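Signal recognition particle receptor subunit beta (Mus musculus, PDB 2FH5) binds GTP as a subunit of the signal recognition particle receptor, which targets nascent secretory proteins to the endoplasmic reticulum membrane. Local coordinates at residues Leu22-Leu27 with Leu56-Leu61; Asp97-Leu102 with Lys142-Leu147. All blocks are in the same frame, centred on the assembly; numbering follows the deposited sequence.

Contact 1 (Leu22-Leu27 with Leu56-Leu61). With GTP (guanosine-5'-triphosphate), chain D.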
ATOM      1  N   LEU B  22       1.230  -3.423  -3.526  1.00 39.25           N
ATOM      2  CA  LEU B  22       1.869  -3.937  -4.725  1.00 39.57           C
ATOM      3  C   LEU B  22       1.252  -5.285  -5.122  1.00 42.48           C
ATOM      4  O   LEU B  22       1.024  -5.508  -6.301  1.00 46.92           O
ATOM      5  CB  LEU B  22       3.375  -4.071  -4.557  1.00 35.29           C
ATOM      6  CG  LEU B  22       4.041  -4.361  -5.916  1.00 39.65           C
ATOM      7  CD1 LEU B  22       3.575  -3.355  -6.928  1.00 30.64           C
ATOM      8  CD2 LEU B  22       5.567  -4.314  -5.821  1.00 34.48           C
ATOM      9  N   LEU B  23       0.950  -6.162  -4.159  1.00 39.83           N
ATOM     10  CA  LEU B  23       0.322  -7.447  -4.494  1.00 41.53           C
ATOM     11  C   LEU B  23      -1.018  -7.178  -5.142  1.00 42.18           C
ATOM     12  O   LEU B  23      -1.368  -7.784  -6.141  1.00 44.00           O
ATOM     13  CB  LEU B  23       0.082  -8.297  -3.248  1.00 43.97           C
ATOM     14  CG  LEU B  23       1.275  -9.036  -2.667  1.00 42.00           C
ATOM     15  CD1 LEU B  23       0.851  -9.778  -1.428  1.00 44.63           C
ATOM     16  CD2 LEU B  23       1.811  -9.995  -3.709  1.00 45.28           C
ATOM     17  N   PHE B  24      -1.768  -6.263  -4.541  1.00 42.40           N
ATOM     18  CA  PHE B  24      -3.078  -5.850  -5.017  1.00 41.11           C
ATOM     19  C   PHE B  24      -2.960  -5.440  -6.498  1.00 45.00           C
ATOM     20  O   PHE B  24      -3.758  -5.871  -7.332  1.00 48.49           O
ATOM     21  CB  PHE B  24      -3.541  -4.688  -4.122  1.00 35.77           C
ATOM     22  CG  PHE B  24      -4.846  -4.053  -4.505  1.00 33.38           C
ATOM     23  CD1 PHE B  24      -6.053  -4.640  -4.171  1.00 37.79           C
ATOM     24  CD2 PHE B  24      -4.867  -2.785  -5.084  1.00 38.88           C
ATOM     25  CE1 PHE B  24      -7.282  -3.965  -4.393  1.00 36.75           C
ATOM     26  CE2 PHE B  24      -6.086  -2.102  -5.313  1.00 37.43           C
ATOM     27  CZ  PHE B  24      -7.286  -2.693  -4.963  1.00 33.76           C
ATOM     28  N   VAL B  25      -1.952  -4.631  -6.820  1.00 43.56           N
ATOM     29  CA  VAL B  25      -1.734  -4.166  -8.191  1.00 44.69           C
ATOM     30  C   VAL B  25      -1.364  -5.324  -9.124  1.00 43.59           C
ATOM     31  O   VAL B  25      -1.916  -5.471 -10.206  1.00 45.67           O
ATOM     32  CB  VAL B  25      -0.604  -3.094  -8.247  1.00 42.25           C
ATOM     33  CG1 VAL B  25      -0.245  -2.779  -9.696  1.00 39.88           C
ATOM     34  CG2 VAL B  25      -1.058  -1.829  -7.534  1.00 40.95           C
ATOM     35  N   ARG B  26      -0.410  -6.126  -8.695  1.00 41.03           N
ATOM     36  CA  ARG B  26       0.041  -7.279  -9.451  1.00 46.37           C
ATOM     37  C   ARG B  26      -1.101  -8.255  -9.795  1.00 49.15           C
ATOM     38  O   ARG B  26      -1.101  -8.852 -10.870  1.00 48.32           O
ATOM     39  CB  ARG B  26       1.088  -8.028  -8.642  1.00 48.07           C
ATOM     40  CG  ARG B  26       2.082  -8.720  -9.483  1.00 55.68           C
ATOM     41  CD  ARG B  26       3.215  -7.777  -9.695  1.00 61.46           C
ATOM     42  NE  ARG B  26       3.738  -7.831 -11.052  1.00 66.10           N
ATOM     43  CZ  ARG B  26       4.822  -7.175 -11.441  1.00 63.74           C
ATOM     44  NH1 ARG B  26       5.488  -6.432 -10.557  1.00 55.38           N
ATOM     45  NH2 ARG B  26       5.212  -7.228 -12.713  1.00 59.06           N
ATOM     46  N   LEU B  27      -2.055  -8.419  -8.875  1.00 44.27           N
ATOM     47  CA  LEU B  27      -3.176  -9.325  -9.074  1.00 47.60           C
ATOM     48  C   LEU B  27      -4.175  -8.773 -10.065  1.00 51.06           C
ATOM     49  O   LEU B  27      -4.800  -9.518 -10.814  1.00 56.04           O
ATOM     50  CB  LEU B  27      -3.909  -9.601  -7.747  1.00 45.19           C
ATOM     51  CG  LEU B  27      -3.241 -10.592  -6.790  1.00 49.20           C
ATOM     52  CD1 LEU B  27      -3.900 -10.552  -5.436  1.00 47.73           C
ATOM     53  CD2 LEU B  27      -3.323 -11.984  -7.364  1.00 50.08           C
ATOM     54  N   LEU B  56     -14.240 -11.819  -7.065  1.00 67.20           N
ATOM     55  CA  LEU B  56     -14.009 -11.491  -5.658  1.00 61.70           C
ATOM     56  C   LEU B  56     -13.754  -9.971  -5.586  1.00 56.55           C
ATOM     57  O   LEU B  56     -13.363  -9.356  -6.574  1.00 57.73           O
ATOM     58  CB  LEU B  56     -12.777 -12.252  -5.142  1.00 55.16           C
ATOM     59  CG  LEU B  56     -12.837 -13.784  -5.031  1.00 52.77           C
ATOM     60  CD1 LEU B  56     -11.443 -14.366  -4.822  1.00 43.06           C
ATOM     61  CD2 LEU B  56     -13.756 -14.164  -3.859  1.00 45.76           C
ATOM     62  N   THR B  57     -14.013  -9.351  -4.448  1.00 51.77           N
ATOM     63  CA  THR B  57     -13.715  -7.932  -4.317  1.00 51.47           C
ATOM     64  C   THR B  57     -12.454  -7.790  -3.459  1.00 49.36           C
ATOM     65  O   THR B  57     -12.509  -7.959  -2.248  1.00 50.55           O
ATOM     66  CB  THR B  57     -14.842  -7.154  -3.630  1.00 52.81           C
ATOM     67  OG1 THR B  57     -15.957  -7.071  -4.513  1.00 57.48           O
ATOM     68  CG2 THR B  57     -14.383  -5.736  -3.283  1.00 54.03           C
ATOM     69  N   LEU B  58     -11.312  -7.522  -4.082  1.00 47.11           N
ATOM     70  CA  LEU B  58     -10.090  -7.351  -3.307  1.00 42.99           C
ATOM     71  C   LEU B  58     -10.170  -5.988  -2.626  1.00 41.40           C
ATOM     72  O   LEU B  58     -10.561  -4.998  -3.258  1.00 41.15           O
ATOM     73  CB  LEU B  58      -8.860  -7.397  -4.215  1.00 41.36           C
ATOM     74  CG  LEU B  58      -8.744  -8.550  -5.219  1.00 46.59           C
ATOM     75  CD1 LEU B  58      -7.370  -8.517  -5.862  1.00 40.83           C
ATOM     76  CD2 LEU B  58      -8.942  -9.896  -4.532  1.00 46.22           C
ATOM     77  N   ILE B  59      -9.843  -5.955  -1.334  1.00 37.88           N
ATOM     78  CA  ILE B  59      -9.827  -4.726  -0.543  1.00 39.11           C
ATOM     79  C   ILE B  59      -8.465  -4.621   0.148  1.00 44.56           C
ATOM     80  O   ILE B  59      -8.115  -5.454   0.993  1.00 49.93           O
ATOM     81  CB  ILE B  59     -10.907  -4.723   0.533  1.00 39.97           C
ATOM     82  CG1 ILE B  59     -12.292  -4.779  -0.108  1.00 38.19           C
ATOM     83  CG2 ILE B  59     -10.773  -3.495   1.399  1.00 37.81           C
ATOM     84  CD1 ILE B  59     -13.423  -4.761   0.932  1.00 41.37           C
ATOM     85  N   ASP B  60      -7.694  -3.607  -0.236  1.00 43.61           N
ATOM     86  CA  ASP B  60      -6.356  -3.357   0.297  1.00 42.18           C
ATOM     87  C   ASP B  60      -6.488  -2.452   1.508  1.00 38.73           C
ATOM     88  O   ASP B  60      -6.915  -1.331   1.360  1.00 43.21           O
ATOM     89  CB  ASP B  60      -5.520  -2.696  -0.821  1.00 45.67           C
ATOM     90  CG  ASP B  60      -4.178  -2.093  -0.334  1.00 53.98           C
ATOM     91  OD1 ASP B  60      -3.532  -2.659   0.572  1.00 50.61           O
ATOM     92  OD2 ASP B  60      -3.755  -1.040  -0.894  1.00 62.89           O
ATOM     93  N   LEU B  61      -6.118  -2.919   2.697  1.00 40.33           N
ATOM     94  CA  LEU B  61      -6.244  -2.082   3.914  1.00 38.55           C
ATOM     95  C   LEU B  61      -4.922  -1.499   4.413  1.00 40.45           C
ATOM     96  O   LEU B  61      -3.931  -2.193   4.518  1.00 42.91           O
ATOM     97  CB  LEU B  61      -6.917  -2.866   5.063  1.00 34.82           C
ATOM     98  CG  LEU B  61      -8.336  -3.435   4.822  1.00 40.36           C
ATOM     99  CD1 LEU B  61      -8.883  -4.096   6.080  1.00 35.60           C
ATOM    100  CD2 LEU B  61      -9.276  -2.313   4.394  1.00 36.60           C
TER
HETATM  101  PG  GTP D 301       1.159   0.332   3.653  1.00 36.00           P
HETATM  102  O1G GTP D 301       1.984   1.237   4.432  1.00 39.61           O
HETATM  103  O2G GTP D 301       0.320   1.031   2.635  1.00 37.02           O
HETATM  104  O3G GTP D 301       0.301  -0.558   4.579  1.00 49.85           O
HETATM  105  O3B GTP D 301       2.332  -0.605   2.802  1.00 40.04           O
HETATM  106  PB  GTP D 301       2.043  -1.729   1.803  1.00 38.06           P
HETATM  107  O1B GTP D 301       1.989  -3.048   2.503  1.00 41.06           O
HETATM  108  O2B GTP D 301       0.813  -1.501   0.947  1.00 40.34           O
HETATM  109  O3A GTP D 301       3.401  -1.673   0.963  1.00 39.75           O
HETATM  110  PA  GTP D 301       3.618  -1.471  -0.584  1.00 36.81           P
HETATM  111  O1A GTP D 301       2.802  -2.345  -1.368  1.00 36.06           O
HETATM  112  O2A GTP D 301       3.434  -0.024  -0.949  1.00 34.64           O
HETATM  113  O5' GTP D 301       5.118  -1.974  -0.646  1.00 35.00           O
HETATM  114  C5' GTP D 301       6.102  -1.241   0.063  1.00 33.36           C
HETATM  115  C4' GTP D 301       7.415  -1.272  -0.719  1.00 33.45           C
HETATM  116  O4' GTP D 301       7.884  -2.627  -0.888  1.00 34.43           O
HETATM  117  C3' GTP D 301       7.310  -0.717  -2.143  1.00 38.55           C
HETATM  118  O3' GTP D 301       8.498   0.051  -2.489  1.00 44.29           O
HETATM  119  C2' GTP D 301       7.167  -1.955  -2.982  1.00 38.28           C
HETATM  120  O2' GTP D 301       7.461  -1.791  -4.384  1.00 39.69           O
HETATM  121  C1' GTP D 301       8.047  -2.977  -2.261  1.00 35.12           C
HETATM  122  N9  GTP D 301       7.608  -4.355  -2.394  1.00 42.72           N
HETATM  123  C8  GTP D 301       6.304  -4.832  -2.216  1.00 39.50           C
HETATM  124  N7  GTP D 301       6.263  -6.148  -2.409  1.00 44.55           N
HETATM  125  C5  GTP D 301       7.579  -6.551  -2.723  1.00 45.67           C
HETATM  126  C6  GTP D 301       8.170  -7.793  -3.020  1.00 44.49           C
HETATM  127  O6  GTP D 301       7.668  -8.899  -3.079  1.00 45.32           O
HETATM  128  N1  GTP D 301       9.564  -7.804  -3.297  1.00 43.92           N
HETATM  129  C2  GTP D 301      10.342  -6.661  -3.288  1.00 43.05           C
HETATM  130  N2  GTP D 301      11.668  -6.759  -3.584  1.00 36.06           N
HETATM  131  N3  GTP D 301       9.766  -5.466  -2.991  1.00 44.60           N
HETATM  132  C4  GTP D 301       8.403  -5.423  -2.719  1.00 43.84           C

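Contact 2 (Asp97-Leu102 with Lys142-Leu147)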
ATOM      1  N   ASP B  97       6.033  -7.290  16.083  1.00 48.31           N
ATOM      2  CA  ASP B  97       4.976  -6.418  15.571  1.00 46.60           C
ATOM      3  C   ASP B  97       4.002  -7.223  14.711  1.00 45.95           C
ATOM      4  O   ASP B  97       2.790  -7.005  14.761  1.00 43.82           O
ATOM      5  CB  ASP B  97       5.560  -5.259  14.759  1.00 55.68           C
ATOM      6  CG  ASP B  97       6.228  -4.204  15.637  1.00 63.63           C
ATOM      7  OD1 ASP B  97       5.605  -3.772  16.633  1.00 66.43           O
ATOM      8  OD2 ASP B  97       7.374  -3.798  15.330  1.00 66.84           O
ATOM      9  N   VAL B  98       4.542  -8.157  13.935  1.00 43.05           N
ATOM     10  CA  VAL B  98       3.738  -9.021  13.084  1.00 42.33           C
ATOM     11  C   VAL B  98       2.824  -9.885  13.941  1.00 45.32           C
ATOM     12  O   VAL B  98       1.602  -9.853  13.768  1.00 48.55           O
ATOM     13  CB  VAL B  98       4.625  -9.965  12.231  1.00 44.77           C
ATOM     14  CG1 VAL B  98       3.752 -10.958  11.491  1.00 38.80           C
ATOM     15  CG2 VAL B  98       5.479  -9.158  11.259  1.00 36.99           C
ATOM     16  N   ALA B  99       3.410 -10.656  14.862  1.00 46.34           N
ATOM     17  CA  ALA B  99       2.630 -11.544  15.754  1.00 48.11           C
ATOM     18  C   ALA B  99       1.512 -10.805  16.495  1.00 45.03           C
ATOM     19  O   ALA B  99       0.388 -11.286  16.594  1.00 44.01           O
ATOM     20  CB  ALA B  99       3.558 -12.233  16.773  1.00 46.54           C
ATOM     21  N   GLU B 100       1.832  -9.627  17.004  1.00 44.15           N
ATOM     22  CA  GLU B 100       0.860  -8.823  17.731  1.00 50.09           C
ATOM     23  C   GLU B 100      -0.336  -8.403  16.884  1.00 48.01           C
ATOM     24  O   GLU B 100      -1.474  -8.361  17.380  1.00 45.35           O
ATOM     25  CB  GLU B 100       1.550  -7.585  18.299  1.00 56.36           C
ATOM     26  CG  GLU B 100       0.631  -6.570  18.909  1.00 73.04           C
ATOM     27  CD  GLU B 100       1.419  -5.465  19.595  1.00 87.09           C
ATOM     28  OE1 GLU B 100       2.051  -5.781  20.634  1.00 93.02           O
ATOM     29  OE2 GLU B 100       1.425  -4.303  19.097  1.00 87.01           O
ATOM     30  N   PHE B 101      -0.086  -8.082  15.613  1.00 41.96           N
ATOM     31  CA  PHE B 101      -1.171  -7.669  14.741  1.00 39.19           C
ATOM     32  C   PHE B 101      -1.936  -8.919  14.313  1.00 37.94           C
ATOM     33  O   PHE B 101      -3.157  -8.921  14.308  1.00 36.86           O
ATOM     34  CB  PHE B 101      -0.610  -6.903  13.532  1.00 42.98           C
ATOM     35  CG  PHE B 101      -1.658  -6.431  12.539  1.00 44.92           C
ATOM     36  CD1 PHE B 101      -2.991  -6.253  12.915  1.00 47.64           C
ATOM     37  CD2 PHE B 101      -1.305  -6.185  11.214  1.00 45.55           C
ATOM     38  CE1 PHE B 101      -3.965  -5.849  11.980  1.00 46.64           C
ATOM     39  CE2 PHE B 101      -2.265  -5.780  10.274  1.00 48.64           C
ATOM     40  CZ  PHE B 101      -3.604  -5.617  10.661  1.00 40.68           C
ATOM     41  N   LEU B 102      -1.219  -9.980  13.968  1.00 36.45           N
ATOM     42  CA  LEU B 102      -1.866 -11.225  13.563  1.00 42.77           C
ATOM     43  C   LEU B 102      -2.787 -11.739  14.683  1.00 45.91           C
ATOM     44  O   LEU B 102      -3.906 -12.196  14.424  1.00 48.83           O
ATOM     45  CB  LEU B 102      -0.806 -12.263  13.192  1.00 41.06           C
ATOM     46  CG  LEU B 102      -1.321 -13.635  12.776  1.00 42.58           C
ATOM     47  CD1 LEU B 102      -2.273 -13.521  11.586  1.00 37.15           C
ATOM     48  CD2 LEU B 102      -0.117 -14.531  12.476  1.00 34.54           C
ATOM     49  N   LYS B 142       5.536 -19.849  17.950  1.00 48.56           N
ATOM     50  CA  LYS B 142       6.279 -19.665  19.183  1.00 50.65           C
ATOM     51  C   LYS B 142       5.929 -18.312  19.818  1.00 50.88           C
ATOM     52  O   LYS B 142       5.768 -18.204  21.026  1.00 56.22           O
ATOM     53  CB  LYS B 142       7.776 -19.772  18.884  1.00 54.29           C
ATOM     54  CG  LYS B 142       8.693 -19.247  19.988  1.00 64.73           C
ATOM     55  CD  LYS B 142      10.174 -19.376  19.607  1.00 67.75           C
ATOM     56  CE  LYS B 142      11.082 -18.802  20.706  1.00 74.31           C
ATOM     57  NZ  LYS B 142      12.540 -18.902  20.379  1.00 73.09           N
ATOM     58  N   GLU B 143       5.783 -17.284  18.993  1.00 52.71           N
ATOM     59  CA  GLU B 143       5.471 -15.943  19.471  1.00 49.50           C
ATOM     60  C   GLU B 143       4.012 -15.754  19.922  1.00 47.91           C
ATOM     61  O   GLU B 143       3.739 -15.078  20.903  1.00 43.47           O
ATOM     62  CB  GLU B 143       5.810 -14.941  18.372  1.00 56.55           C
ATOM     63  CG  GLU B 143       5.843 -13.509  18.836  1.00 61.94           C
ATOM     64  CD  GLU B 143       7.054 -13.223  19.700  1.00 67.12           C
ATOM     65  OE1 GLU B 143       8.184 -13.611  19.291  1.00 64.86           O
ATOM     66  OE2 GLU B 143       6.866 -12.608  20.777  1.00 67.51           O
ATOM     67  N   LEU B 144       3.058 -16.327  19.200  1.00 47.59           N
ATOM     68  CA  LEU B 144       1.665 -16.185  19.611  1.00 46.16           C
ATOM     69  C   LEU B 144       1.502 -16.977  20.914  1.00 49.47           C
ATOM     70  O   LEU B 144       0.678 -16.653  21.773  1.00 47.88           O
ATOM     71  CB  LEU B 144       0.752 -16.735  18.521  1.00 45.97           C
ATOM     72  CG  LEU B 144       0.776 -15.950  17.198  1.00 44.66           C
ATOM     73  CD1 LEU B 144       0.152 -16.763  16.094  1.00 45.81           C
ATOM     74  CD2 LEU B 144       0.040 -14.650  17.381  1.00 44.19           C
ATOM     75  N   ASN B 145       2.324 -18.011  21.063  1.00 48.88           N
ATOM     76  CA  ASN B 145       2.276 -18.829  22.254  1.00 47.27           C
ATOM     77  C   ASN B 145       2.596 -18.033  23.490  1.00 44.16           C
ATOM     78  O   ASN B 145       2.053 -18.302  24.547  1.00 45.56           O
ATOM     79  CB  ASN B 145       3.238 -20.008  22.167  1.00 47.01           C
ATOM     80  CG  ASN B 145       3.123 -20.908  23.371  1.00 49.33           C
ATOM     81  OD1 ASN B 145       2.042 -21.439  23.670  1.00 46.42           O
ATOM     82  ND2 ASN B 145       4.222 -21.071  24.084  1.00 52.52           N
ATOM     83  N   THR B 146       3.489 -17.059  23.381  1.00 47.48           N
ATOM     84  CA  THR B 146       3.804 -16.239  24.553  1.00 48.16           C
ATOM     85  C   THR B 146       2.779 -15.132  24.698  1.00 45.82           C
ATOM     86  O   THR B 146       2.387 -14.794  25.805  1.00 46.58           O
ATOM     87  CB  THR B 146       5.198 -15.591  24.469  1.00 50.17           C
ATOM     88  OG1 THR B 146       6.197 -16.612  24.479  1.00 56.93           O
ATOM     89  CG2 THR B 146       5.435 -14.685  25.659  1.00 53.62           C
ATOM     90  N   LEU B 147       2.335 -14.582  23.574  1.00 46.14           N
ATOM     91  CA  LEU B 147       1.355 -13.499  23.595  1.00 50.82           C
ATOM     92  C   LEU B 147       0.024 -13.835  24.259  1.00 52.38           C
ATOM     93  O   LEU B 147      -0.544 -12.985  24.928  1.00 54.42           O
ATOM     94  CB  LEU B 147       1.068 -12.985  22.178  1.00 52.00           C
ATOM     95  CG  LEU B 147       1.926 -11.860  21.613  1.00 50.87           C
ATOM     96  CD1 LEU B 147       1.494 -11.616  20.194  1.00 44.93           C
ATOM     97  CD2 LEU B 147       1.765 -10.582  22.459  1.00 45.35           C
TER

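Contact 1 (Leu22-Leu27 with Leu56-Leu61)
The ring of F24 has D60 over one face and L58 at its edge. CB of D60 makes a CH-pi contact 4.0 Å from the F24 ring centroid, 15° off the ring normal and displaced toward the rim. The carboxylate plane of D60 is tilted to the ring. At the edge, F24 CE1 lies 3.6 Å from the carbonyl O of L58, near the ring plane. The same CE1 is 3.8 Å from CB of L58. F24 carries its ring anti to the backbone N (chi1 176°), which sends it from the helix across to the strand. One turn on, the CD1 methyl of L27 is 4.0 Å from the CD1 methyl of L58, and the two side chains cross at about a right angle. With an alanine here the ring would be gone, and CB of D60 and CB of L58 would probably lose their apolar neighbour, opening a gap between helix and strand. An apolar side chain of the other protein chain also packs on F24. The carboxylate end of D60 is held elsewhere: OD2 is hydrogen-bonded to OG1 of T21, a magnesium ligand. At the start of the segment, L22 N donates to O1A of GTP over 2.9 Å, at an N-H...O angle of 153°. CD2 of L22 lies 3.5 Å from the ribose O2' of GTP. Helix 20-29 follows the P-loop, and its segment 22-27 runs nearly antiparallel to 56-60 of strand 55-60. D60, near the magnesium ion, opens the D-x-x-G motif of P-loop GTPases, which ends in the GTP-binding G63.

Contact 2 (Asp97-Leu102 with Lys142-Leu147)
Helix-on-helix packing on the P-loop GTPase fold joins 97-102 of helix 91-110 to 142-147 of helix 133-150. The short segments cross at -62°, with axes 9.5 Å apart at closest approach. A99 lies at the crossing. Its small CB meets the aliphatic part of E143, with A99 CB 3.3 Å from CG of E143. At chi1 -166° E143 swings CG away from its backbone N, which lays it on CB of A99. A bend at chi2 then sends the carboxylate away from A99, leaving CG as the touching atom. A long, weak ion pair joins E143 OE1 to K96. L144 comes in beside the backbone: its CD2 is 3.5 Å from the carbonyl O of A99. L147 lays CD1 against the next peptide, 3.8 Å from N of E100. CD1 of L147 is also 4.0 Å from CB of A99. L102 completes the apolar strip, its CD2 4.3 Å from CD1 of L144. E100 marks the exposed margin. Around the contact, L140 of helix 133-150 touches both A99 and L102, and L144 packs on Y103 and L106 of helix 91-110 and on F175 and F177 of a loop. Toward the sheet, L102 reaches F84 of strand 79-87.

Both contacts lie in one GTPase domain but on opposite sides of its centre, with their own centres about 25 Å apart. They share no helix or strand. Contact 1 is fully buried and joins a helix to the sheet. Contact 2 is partly buried and joins two helices, with one margin toward solvent. The buried areas are close, 227 and 220 Å², but the chemistry differs. In contact 1 an aromatic ring makes the largest single contribution, and the segments carry a backbone N that bonds GTP and a carboxylate that lies near the magnesium ion and bonds its ligand T21. In contact 2 alanine, leucines and a glutamate stem pack side by side, with neither nucleotide nor metal in the interface.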